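Local coordinates for protein betaine aldehyde dehydrogenase (Staphylococcus aureus subsp. aureus COL, PDB 4QTO) that oxidises betaine aldehyde to glycine betaine, probably with NAD as the electron acceptor, as a tetrameric member of the aldehyde dehydrogenase family, at residues Lys99-His110 with Arg215-Phe225; Leu114-Lys124 with Pro179-Ala187. One frame throughout, in Å; residues are numbered along the deposited sequence. Where two conformers were deposited one is given.

After the first strands and helix 69-85, the chain enters helix 93-109, which supplies 99-110, and turns directly into helix 111-122, which supplies 114-124. Helix 126-146 and the long strand 162-177 follow; the loop after that strand and the first turns of helix 183-197, residues 179-187, pack back on 114-124 and close the shorter loop, contact 2. One strand further on, helix 211-223 returns to 99-110 and closes the longer loop, contact 1, so that contact 2 lies wholly within its span. The two meet where Arg215 CG packs on Leu114 CD2 and Val216 on Leu184. Together they tie helices 93-109 and 111-122 to helices 183-197 and 211-223, which flank the Rossmann-type sheet.

Contact 1 of 2, residues Lys99-His110 with Arg215-Phe225; sequences KVRAIADKIKEH and RVFELMEEVGF
Lys99 reaches over the C-terminal end of helix 211-223 and is in contact along most of its length. Lys99 CB lies 3.9 Å from Phe225 CE1; the chain then bends at chi2 (-89°), which carries Lys99 CD past Val223 CG1 at 3.5 Å. CE comes close to Gly224 O, and in this conformer, one of two modelled, Lys99 NZ bonds two backbone oxygens, Val223 O and Gly224 O, each at 2.9 Å. It stands above the carbonyl plane of Val223 but is less tilted from that of Gly224. Both carbonyls lie where the helix ends and Gly224 turns to positive phi. Val223 itself is a knob in a hole made by Lys99, Ala102, Ile103 and Lys106. The helices run closer to antiparallel than parallel, at 132°, packing helix 93-109 on helix 211-223, which follows strand 200-204 of the Rossmann-type sheet. Deeper in, Ile103 CD1 rests against Met220 CG and Phe225 CZ, while Leu195 of helix 183-197 also packs on Ile103. Lys106 and Val223 lie alongside, pointing opposite ways; the lysine bends at its last torsion, so that Lys106 NZ forms a salt bridge with Glu222 OE1 at 2.9 Å, on the anti side of the carboxylate. A water links that same oxygen to His110 NE2. Over one face of the His110 ring, toward its rim, sits Arg215 NH2, 3.4 Å from His110 CE1, with the ring and guanidinium planes 72° apart.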
loop_
_atom_site.group_PDB
_atom_site.type_symbol
_atom_site.label_atom_id
_atom_site.label_comp_id
_atom_site.label_asym_id
_atom_site.label_seq_id
_atom_site.Cartn_x
_atom_site.Cartn_y
_atom_site.Cartn_z
ATOM N N LYS A 99 6.407 23.701 2.195
ATOM C CA LYS A 99 6.950 24.587 1.164
ATOM C C LYS A 99 6.210 24.396 -0.158
ATOM O O LYS A 99 5.936 25.358 -0.869
ATOM C CB LYS A 99 8.457 24.350 0.984
ATOM C CG LYS A 99 9.312 24.801 2.158
ATOM C CD LYS A 99 9.712 26.219 2.014
ATOM C CE LYS A 99 10.780 26.614 3.008
ATOM N NZ LYS A 99 11.065 28.037 2.751
ATOM N N VAL A 100 5.884 23.152 -0.510
ATOM C CA VAL A 100 5.145 22.898 -1.746
ATOM C C VAL A 100 3.729 23.510 -1.613
ATOM O O VAL A 100 3.184 24.055 -2.582
ATOM C CB VAL A 100 5.170 21.397 -2.091
ATOM C CG1 VAL A 100 4.307 21.120 -3.306
ATOM C CG2 VAL A 100 6.601 20.940 -2.350
ATOM N N ARG A 101 3.140 23.426 -0.416
ATOM C CA ARG A 101 1.837 24.041 -0.164
ATOM C C ARG A 101 1.921 25.559 -0.340
ATOM O O ARG A 101 0.998 26.169 -0.877
ATOM C CB ARG A 101 1.331 23.658 1.231
ATOM C CG ARG A 101 -0.108 24.011 1.475
ATOM C CD ARG A 101 -0.684 23.289 2.704
ATOM N NE ARG A 101 -0.634 21.819 2.660
ATOM C CZ ARG A 101 0.192 21.030 3.360
ATOM N NH1 ARG A 101 1.068 21.549 4.231
ATOM N NH2 ARG A 101 0.096 19.690 3.226
ATOM N N ALA A 102 3.035 26.163 0.083
ATOM C CA ALA A 102 3.248 27.605 -0.099
ATOM C C ALA A 102 3.264 27.981 -1.577
ATOM O O ALA A 102 2.721 29.031 -1.951
ATOM C CB ALA A 102 4.508 28.047 0.612
ATOM N N ILE A 103 3.863 27.152 -2.429
ATOM C CA ILE A 103 3.820 27.384 -3.864
ATOM C C ILE A 103 2.359 27.309 -4.311
ATOM O O ILE A 103 1.885 28.183 -5.067
ATOM C CB ILE A 103 4.661 26.387 -4.688
ATOM C CG1 ILE A 103 6.135 26.445 -4.268
ATOM C CG2 ILE A 103 4.488 26.662 -6.178
ATOM C CD1 ILE A 103 6.952 25.310 -4.866
ATOM N N ALA A 104 1.643 26.274 -3.900
ATOM C CA ALA A 104 0.233 26.156 -4.282
ATOM C C ALA A 104 -0.559 27.440 -3.961
ATOM O O ALA A 104 -1.337 27.940 -4.794
ATOM C CB ALA A 104 -0.421 24.977 -3.600
ATOM N N ASP A 105 -0.368 27.964 -2.762
ATOM C CA ASP A 105 -1.089 29.154 -2.340
ATOM C C ASP A 105 -0.719 30.392 -3.205
ATOM O O ASP A 105 -1.575 31.204 -3.513
ATOM C CB ASP A 105 -0.854 29.394 -0.884
ATOM C CG ASP A 105 -1.540 28.341 0.003
ATOM O OD1 ASP A 105 -2.498 27.686 -0.421
ATOM O OD2 ASP A 105 -1.127 28.249 1.162
ATOM N N LYS A 106 0.539 30.489 -3.624
ATOM C CA LYS A 106 0.951 31.579 -4.535
ATOM C C LYS A 106 0.286 31.463 -5.908
ATOM O O LYS A 106 -0.074 32.477 -6.491
ATOM C CB LYS A 106 2.469 31.625 -4.638
ATOM C CG LYS A 106 3.056 32.233 -3.366
ATOM C CD LYS A 106 4.553 32.214 -3.374
ATOM C CE LYS A 106 5.139 32.813 -2.102
ATOM N NZ LYS A 106 4.992 34.284 -1.930
ATOM N N ILE A 107 0.076 30.234 -6.389
ATOM C CA ILE A 107 -0.604 30.060 -7.675
ATOM C C ILE A 107 -2.033 30.608 -7.585
ATOM O O ILE A 107 -2.456 31.372 -8.450
ATOM C CB ILE A 107 -0.654 28.578 -8.106
ATOM C CG1 ILE A 107 0.764 28.012 -8.280
ATOM C CG2 ILE A 107 -1.487 28.426 -9.360
ATOM C CD1 ILE A 107 1.605 28.636 -9.341
ATOM N N LYS A 108 -2.734 30.283 -6.507
ATOM C CA LYS A 108 -4.090 30.792 -6.318
ATOM C C LYS A 108 -4.108 32.308 -6.121
ATOM O O LYS A 108 -4.939 33.015 -6.729
ATOM C CB LYS A 108 -4.775 30.087 -5.160
ATOM C CG LYS A 108 -6.210 30.560 -4.959
ATOM C CD LYS A 108 -6.884 29.805 -3.829
ATOM C CE LYS A 108 -7.109 28.360 -4.192
ATOM N NZ LYS A 108 -7.755 28.156 -5.500
ATOM N N GLU A 109 -3.159 32.849 -5.358
ATOM C CA GLU A 109 -3.058 34.277 -5.136
ATOM C C GLU A 109 -2.906 35.039 -6.450
ATOM O O GLU A 109 -3.514 36.097 -6.632
ATOM C CB GLU A 109 -1.840 34.566 -4.236
ATOM C CG GLU A 109 -1.528 36.016 -4.027
ATOM C CD GLU A 109 -0.282 36.237 -3.165
ATOM O OE1 GLU A 109 0.379 35.239 -2.784
ATOM O OE2 GLU A 109 0.004 37.439 -2.870
ATOM N N HIS A 110 -2.128 34.477 -7.358
ATOM C CA HIS A 110 -1.820 35.105 -8.642
ATOM C C HIS A 110 -2.560 34.528 -9.836
ATOM O O HIS A 110 -2.112 34.692 -10.977
ATOM C CB HIS A 110 -0.304 35.054 -8.882
ATOM C CG HIS A 110 0.483 35.798 -7.866
ATOM N ND1 HIS A 110 0.544 37.176 -7.847
ATOM C CD2 HIS A 110 1.217 35.377 -6.811
ATOM C CE1 HIS A 110 1.282 37.565 -6.819
ATOM N NE2 HIS A 110 1.722 36.495 -6.197
ATOM N N ARG A 215 7.608 33.128 -14.378
ATOM C CA ARG A 215 6.827 33.650 -13.230
ATOM C C ARG A 215 6.800 32.668 -12.078
ATOM O O ARG A 215 6.976 33.084 -10.916
ATOM C CB ARG A 215 5.409 34.046 -13.658
ATOM C CG ARG A 215 4.598 34.715 -12.571
ATOM C CD ARG A 215 5.175 36.068 -12.189
ATOM N NE ARG A 215 4.340 36.700 -11.142
ATOM C CZ ARG A 215 4.758 37.043 -9.932
ATOM N NH1 ARG A 215 6.043 36.962 -9.579
ATOM N NH2 ARG A 215 3.886 37.554 -9.070
ATOM N N VAL A 216 6.600 31.375 -12.358
ATOM C CA VAL A 216 6.539 30.404 -11.257
ATOM C C VAL A 216 7.907 30.308 -10.551
ATOM O O VAL A 216 7.947 30.093 -9.333
ATOM C CB VAL A 216 5.962 29.031 -11.660
ATOM C CG1 VAL A 216 6.990 28.180 -12.383
ATOM C CG2 VAL A 216 5.479 28.338 -10.425
ATOM N N PHE A 217 9.020 30.451 -11.293
ATOM C CA PHE A 217 10.335 30.483 -10.653
ATOM C C PHE A 217 10.455 31.694 -9.716
ATOM O O PHE A 217 11.025 31.577 -8.627
ATOM C CB PHE A 217 11.482 30.383 -11.632
ATOM C CG PHE A 217 11.889 28.967 -11.888
ATOM C CD1 PHE A 217 11.122 28.149 -12.697
ATOM C CD2 PHE A 217 13.012 28.461 -11.268
ATOM C CE1 PHE A 217 11.477 26.819 -12.877
ATOM C CE2 PHE A 217 13.392 27.140 -11.472
ATOM C CZ PHE A 217 12.629 26.327 -12.262
ATOM N N GLU A 218 9.932 32.849 -10.135
ATOM C CA GLU A 218 9.906 34.025 -9.221
ATOM C C GLU A 218 9.132 33.656 -7.946
ATOM O O GLU A 218 9.576 33.953 -6.835
ATOM C CB GLU A 218 9.252 35.231 -9.878
ATOM C CG GLU A 218 10.015 35.787 -11.084
ATOM C CD GLU A 218 9.344 36.985 -11.709
ATOM O OE1 GLU A 218 8.129 37.224 -11.433
ATOM O OE2 GLU A 218 10.040 37.702 -12.459
ATOM N N LEU A 219 7.973 33.017 -8.102
ATOM C CA LEU A 219 7.158 32.642 -6.935
ATOM C C LEU A 219 7.844 31.607 -6.033
ATOM O O LEU A 219 7.769 31.689 -4.804
ATOM C CB LEU A 219 5.771 32.157 -7.381
ATOM C CG LEU A 219 4.937 33.169 -8.157
ATOM C CD1 LEU A 219 3.649 32.534 -8.656
ATOM C CD2 LEU A 219 4.625 34.403 -7.311
ATOM N N MET A 220 8.492 30.617 -6.645
ATOM C CA MET A 220 9.246 29.624 -5.861
ATOM C C MET A 220 10.385 30.272 -5.078
ATOM O O MET A 220 10.636 29.933 -3.915
ATOM C CB MET A 220 9.759 28.507 -6.747
ATOM C CG MET A 220 8.609 27.647 -7.240
ATOM S SD MET A 220 9.190 26.121 -8.032
ATOM C CE MET A 220 9.785 26.797 -9.527
ATOM N N GLU A 221 11.074 31.208 -5.700
ATOM C CA GLU A 221 12.126 31.944 -4.984
ATOM C C GLU A 221 11.578 32.676 -3.752
ATOM O O GLU A 221 12.231 32.714 -2.713
ATOM C CB GLU A 221 12.829 32.931 -5.921
ATOM C CG GLU A 221 13.907 33.763 -5.211
ATOM C CD GLU A 221 14.672 34.659 -6.157
ATOM O OE1 GLU A 221 14.025 35.313 -7.007
ATOM O OE2 GLU A 221 15.948 34.721 -6.001
ATOM N N GLU A 222 10.372 33.230 -3.855
ATOM C CA GLU A 222 9.724 33.908 -2.728
ATOM C C GLU A 222 9.459 32.955 -1.556
ATOM O O GLU A 222 9.527 33.357 -0.405
ATOM C CB GLU A 222 8.392 34.511 -3.168
ATOM C CG GLU A 222 8.484 35.643 -4.162
ATOM C CD GLU A 222 7.121 36.104 -4.682
ATOM O OE1 GLU A 222 6.077 35.610 -4.216
ATOM O OE2 GLU A 222 7.107 37.015 -5.531
ATOM N N VAL A 223 9.112 31.715 -1.867
ATOM C CA VAL A 223 8.905 30.684 -0.839
ATOM C C VAL A 223 10.215 30.354 -0.158
ATOM O O VAL A 223 10.285 30.247 1.074
ATOM C CB VAL A 223 8.288 29.417 -1.468
ATOM C CG1 VAL A 223 8.257 28.291 -0.463
ATOM C CG2 VAL A 223 6.888 29.707 -1.997
ATOM N N GLY A 224 11.251 30.204 -0.958
ATOM C CA GLY A 224 12.573 29.947 -0.476
ATOM C C GLY A 224 13.008 28.506 -0.491
ATOM O O GLY A 224 12.455 27.680 0.224
ATOM N N PHE A 225 14.030 28.236 -1.306
ATOM C CA PHE A 225 14.656 26.919 -1.411
ATOM C C PHE A 225 16.164 27.079 -1.393
ATOM O O PHE A 225 16.673 28.115 -1.838
ATOM C CB PHE A 225 14.207 26.188 -2.688
ATOM C CG PHE A 225 12.736 25.912 -2.711
ATOM C CD1 PHE A 225 12.229 24.775 -2.097
ATOM C CD2 PHE A 225 11.827 26.824 -3.257
ATOM C CE1 PHE A 225 10.871 24.560 -2.045
ATOM C CE2 PHE A 225 10.465 26.615 -3.207
ATOM C CZ PHE A 225 9.969 25.472 -2.582
HETATM O O HOH W 1 3.588 36.599 -4.211
#

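Contact 2 of 2, residues Leu114-Lys124 with Pro179-Ala187; sequences LARLETLDTGK and PWNYPLLQA
Glu118 and Pro183 lie side by side and point opposite ways, which brings the carboxylate alongside the proline ring and up to the first turn of helix 183-197. The glutamate side chain is bent at chi2 (75°), and Glu118 OE2 accepts the backbone N-H of Leu184 through its syn lone pair, at 2.9 Å from Leu184 N and a nearly straight 165°. A water donates to the same oxygen and accepts from Leu185 N, so one carboxylate oxygen serves two amides at the helix start, the second through water. OE1 is held by Thr212 of helix 211-223. Thr122 CG2 points at the proline ring, 3.6 Å from Pro183 CD, while Thr122 OG1 turns back to Glu118 O at 2.8 Å. At one end Leu114 and Leu184 meet nearly perpendicular, CD2 to CD2 at 4.2 Å; at the other, Lys124 lies across Tyr182 in the same fashion, with Lys124 CE 3.9 Å from Tyr182 CE1. Lys124 NZ is salt-bridged to Asp132 and shares a water with Thr122 OG1 and Asn181 O. A glutamate from a separate helix thus accepts a first-turn N-H of helix 183-197, the helix that follows strand 162-177 in the Rossmann-type fold of aldehyde dehydrogenases.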
loop_
_atom_site.group_PDB
_atom_site.type_symbol
_atom_site.label_atom_id
_atom_site.label_comp_id
_atom_site.label_asym_id
_atom_site.label_seq_id
_atom_site.Cartn_x
_atom_site.Cartn_y
_atom_site.Cartn_z
ATOM N N LEU A 114 -1.525 35.041 -13.824
ATOM C CA LEU A 114 -0.962 33.855 -14.458
ATOM C C LEU A 114 -1.820 33.398 -15.647
ATOM O O LEU A 114 -1.266 33.003 -16.676
ATOM C CB LEU A 114 -0.809 32.719 -13.456
ATOM C CG LEU A 114 0.340 32.841 -12.437
ATOM C CD1 LEU A 114 0.207 31.852 -11.290
ATOM C CD2 LEU A 114 1.674 32.670 -13.129
ATOM N N ALA A 115 -3.132 33.390 -15.463
ATOM C CA ALA A 115 -4.045 32.971 -16.537
ATOM C C ALA A 115 -3.898 33.893 -17.740
ATOM O O ALA A 115 -3.814 33.441 -18.906
ATOM C CB ALA A 115 -5.462 32.953 -16.048
ATOM N N ARG A 116 -3.818 35.194 -17.480
ATOM C CA ARG A 116 -3.639 36.152 -18.558
ATOM C C ARG A 116 -2.308 35.963 -19.293
ATOM O O ARG A 116 -2.251 36.009 -20.521
ATOM C CB ARG A 116 -3.809 37.601 -18.046
ATOM C CG ARG A 116 -5.217 37.874 -17.589
ATOM C CD ARG A 116 -5.430 39.294 -17.075
ATOM N NE ARG A 116 -6.847 39.467 -16.771
ATOM C CZ ARG A 116 -7.788 39.780 -17.671
ATOM N NH1 ARG A 116 -9.056 39.896 -17.282
ATOM N NH2 ARG A 116 -7.485 39.992 -18.955
ATOM N N LEU A 117 -1.239 35.735 -18.545
ATOM C CA LEU A 117 0.065 35.509 -19.133
ATOM C C LEU A 117 0.060 34.233 -19.999
ATOM O O LEU A 117 0.655 34.204 -21.082
ATOM C CB LEU A 117 1.088 35.401 -17.999
ATOM C CG LEU A 117 2.544 35.403 -18.423
ATOM C CD1 LEU A 117 2.812 36.641 -19.259
ATOM C CD2 LEU A 117 3.455 35.320 -17.217
ATOM N N GLU A 118 -0.635 33.187 -19.540
ATOM C CA GLU A 118 -0.686 31.932 -20.276
ATOM C C GLU A 118 -1.460 32.111 -21.593
ATOM O O GLU A 118 -1.037 31.611 -22.640
ATOM C CB GLU A 118 -1.286 30.804 -19.426
ATOM C CG GLU A 118 -0.930 29.389 -19.882
ATOM C CD GLU A 118 0.514 28.997 -19.539
ATOM O OE1 GLU A 118 1.459 29.681 -19.961
ATOM O OE2 GLU A 118 0.744 27.963 -18.894
ATOM N N THR A 119 -2.556 32.869 -21.559
ATOM C CA THR A 119 -3.327 33.131 -22.771
ATOM C C THR A 119 -2.530 34.008 -23.720
ATOM O O THR A 119 -2.565 33.796 -24.957
ATOM C CB THR A 119 -4.685 33.759 -22.401
ATOM O OG1 THR A 119 -5.546 32.702 -21.997
ATOM C CG2 THR A 119 -5.323 34.495 -23.550
ATOM N N LEU A 120 -1.785 34.975 -23.176
ATOM C CA LEU A 120 -0.981 35.842 -24.040
ATOM C C LEU A 120 0.090 35.034 -24.780
ATOM O O LEU A 120 0.316 35.236 -25.971
ATOM C CB LEU A 120 -0.295 36.940 -23.216
ATOM C CG LEU A 120 0.482 37.988 -24.010
ATOM C CD1 LEU A 120 -0.471 38.867 -24.779
ATOM C CD2 LEU A 120 1.325 38.826 -23.059
ATOM N N ASP A 121 0.745 34.127 -24.057
ATOM C CA ASP A 121 1.866 33.350 -24.607
ATOM C C ASP A 121 1.427 32.207 -25.518
ATOM O O ASP A 121 2.088 31.888 -26.523
ATOM C CB ASP A 121 2.665 32.770 -23.411
ATOM C CG ASP A 121 4.174 32.511 -23.711
ATOM O OD1 ASP A 121 4.668 32.829 -24.814
ATOM O OD2 ASP A 121 4.854 31.953 -22.792
ATOM N N THR A 122 0.319 31.552 -25.174
ATOM C CA THR A 122 -0.070 30.333 -25.902
ATOM C C THR A 122 -1.292 30.448 -26.786
ATOM O O THR A 122 -1.575 29.526 -27.549
ATOM C CB THR A 122 -0.346 29.166 -24.945
ATOM O OG1 THR A 122 -1.568 29.399 -24.212
ATOM C CG2 THR A 122 0.835 28.937 -23.989
ATOM N N GLY A 123 -2.082 31.507 -26.597
ATOM C CA GLY A 123 -3.218 31.778 -27.463
ATOM C C GLY A 123 -4.545 31.185 -27.034
ATOM O O GLY A 123 -5.574 31.589 -27.564
ATOM N N LYS A 124 -4.550 30.261 -26.075
ATOM C CA LYS A 124 -5.832 29.621 -25.686
ATOM C C LYS A 124 -6.723 30.599 -24.936
ATOM O O LYS A 124 -6.264 31.625 -24.459
ATOM C CB LYS A 124 -5.648 28.311 -24.913
ATOM C CG LYS A 124 -5.177 28.448 -23.500
ATOM C CD LYS A 124 -5.110 27.029 -22.936
ATOM C CE LYS A 124 -5.059 27.037 -21.445
ATOM N NZ LYS A 124 -3.827 27.659 -20.917
ATOM N N PRO A 179 6.563 21.280 -22.661
ATOM C CA PRO A 179 6.053 21.650 -23.998
ATOM C C PRO A 179 5.381 23.007 -24.042
ATOM O O PRO A 179 5.125 23.643 -23.003
ATOM C CB PRO A 179 5.016 20.547 -24.254
ATOM C CG PRO A 179 4.423 20.375 -22.941
ATOM C CD PRO A 179 5.547 20.490 -21.945
ATOM N N TRP A 180 5.073 23.443 -25.249
ATOM C CA TRP A 180 4.460 24.724 -25.442
ATOM C C TRP A 180 2.955 24.809 -25.294
ATOM O O TRP A 180 2.414 25.908 -25.210
ATOM C CB TRP A 180 4.842 25.285 -26.832
ATOM C CG TRP A 180 4.618 24.347 -27.978
ATOM C CD1 TRP A 180 5.559 23.601 -28.631
ATOM C CD2 TRP A 180 3.359 24.043 -28.610
ATOM N NE1 TRP A 180 4.975 22.855 -29.640
ATOM C CE2 TRP A 180 3.626 23.118 -29.645
ATOM C CE3 TRP A 180 2.051 24.478 -28.415
ATOM C CZ2 TRP A 180 2.637 22.640 -30.480
ATOM C CZ3 TRP A 180 1.062 23.989 -29.255
ATOM C CH2 TRP A 180 1.364 23.073 -30.258
ATOM N N ASN A 181 2.269 23.683 -25.254
ATOM C CA ASN A 181 0.803 23.763 -25.229
ATOM C C ASN A 181 0.196 24.213 -23.899
ATOM O O ASN A 181 -0.665 25.114 -23.881
ATOM C CB ASN A 181 0.150 22.499 -25.797
ATOM C CG ASN A 181 0.499 21.231 -25.059
ATOM O OD1 ASN A 181 1.389 21.174 -24.192
ATOM N ND2 ASN A 181 -0.231 20.174 -25.393
ATOM N N TYR A 182 0.671 23.619 -22.815
ATOM C CA TYR A 182 0.210 23.962 -21.456
ATOM C C TYR A 182 1.470 24.096 -20.616
ATOM O O TYR A 182 1.822 23.224 -19.812
ATOM C CB TYR A 182 -0.680 22.851 -20.900
ATOM C CG TYR A 182 -1.975 22.686 -21.631
ATOM C CD1 TYR A 182 -3.070 23.396 -21.259
ATOM C CD2 TYR A 182 -2.093 21.810 -22.701
ATOM C CE1 TYR A 182 -4.280 23.266 -21.936
ATOM C CE2 TYR A 182 -3.293 21.654 -23.376
ATOM C CZ TYR A 182 -4.391 22.366 -22.975
ATOM O OH TYR A 182 -5.601 22.230 -23.620
ATOM N N PRO A 183 2.178 25.201 -20.792
ATOM C CA PRO A 183 3.485 25.337 -20.148
ATOM C C PRO A 183 3.509 25.223 -18.641
ATOM O O PRO A 183 4.276 24.422 -18.098
ATOM C CB PRO A 183 3.971 26.728 -20.595
ATOM C CG PRO A 183 3.216 27.013 -21.820
ATOM C CD PRO A 183 1.894 26.314 -21.701
ATOM N N LEU A 184 2.699 26.009 -17.964
ATOM C CA LEU A 184 2.741 25.956 -16.529
ATOM C C LEU A 184 2.125 24.675 -15.984
ATOM O O LEU A 184 2.590 24.154 -14.960
ATOM C CB LEU A 184 2.109 27.211 -15.919
ATOM C CG LEU A 184 2.301 27.325 -14.414
ATOM C CD1 LEU A 184 3.760 27.276 -14.007
ATOM C CD2 LEU A 184 1.611 28.568 -13.892
ATOM N N LEU A 185 1.078 24.173 -16.610
ATOM C CA LEU A 185 0.461 22.949 -16.139
ATOM C C LEU A 185 1.475 21.810 -16.182
ATOM O O LEU A 185 1.668 21.091 -15.189
ATOM C CB LEU A 185 -0.746 22.590 -16.982
ATOM C CG LEU A 185 -1.460 21.303 -16.614
ATOM C CD1 LEU A 185 -2.103 21.429 -15.223
ATOM C CD2 LEU A 185 -2.501 20.991 -17.694
ATOM N N GLN A 186 2.162 21.649 -17.318
ATOM C CA GLN A 186 3.123 20.556 -17.439
ATOM C C GLN A 186 4.320 20.785 -16.525
ATOM O O GLN A 186 4.867 19.827 -15.992
ATOM C CB GLN A 186 3.535 20.371 -18.901
ATOM C CG GLN A 186 2.379 19.960 -19.786
ATOM C CD GLN A 186 1.682 18.688 -19.337
ATOM O OE1 GLN A 186 2.274 17.602 -19.302
ATOM N NE2 GLN A 186 0.389 18.797 -19.063
ATOM N N ALA A 187 4.701 22.036 -16.312
ATOM C CA ALA A 187 5.776 22.347 -15.379
ATOM C C ALA A 187 5.386 21.878 -13.961
ATOM O O ALA A 187 6.196 21.265 -13.256
ATOM C CB ALA A 187 6.082 23.817 -15.357
HETATM O O HOH W 2 -0.606 25.585 -18.591
HETATM O O HOH W 3 -1.783 27.218 -22.498
#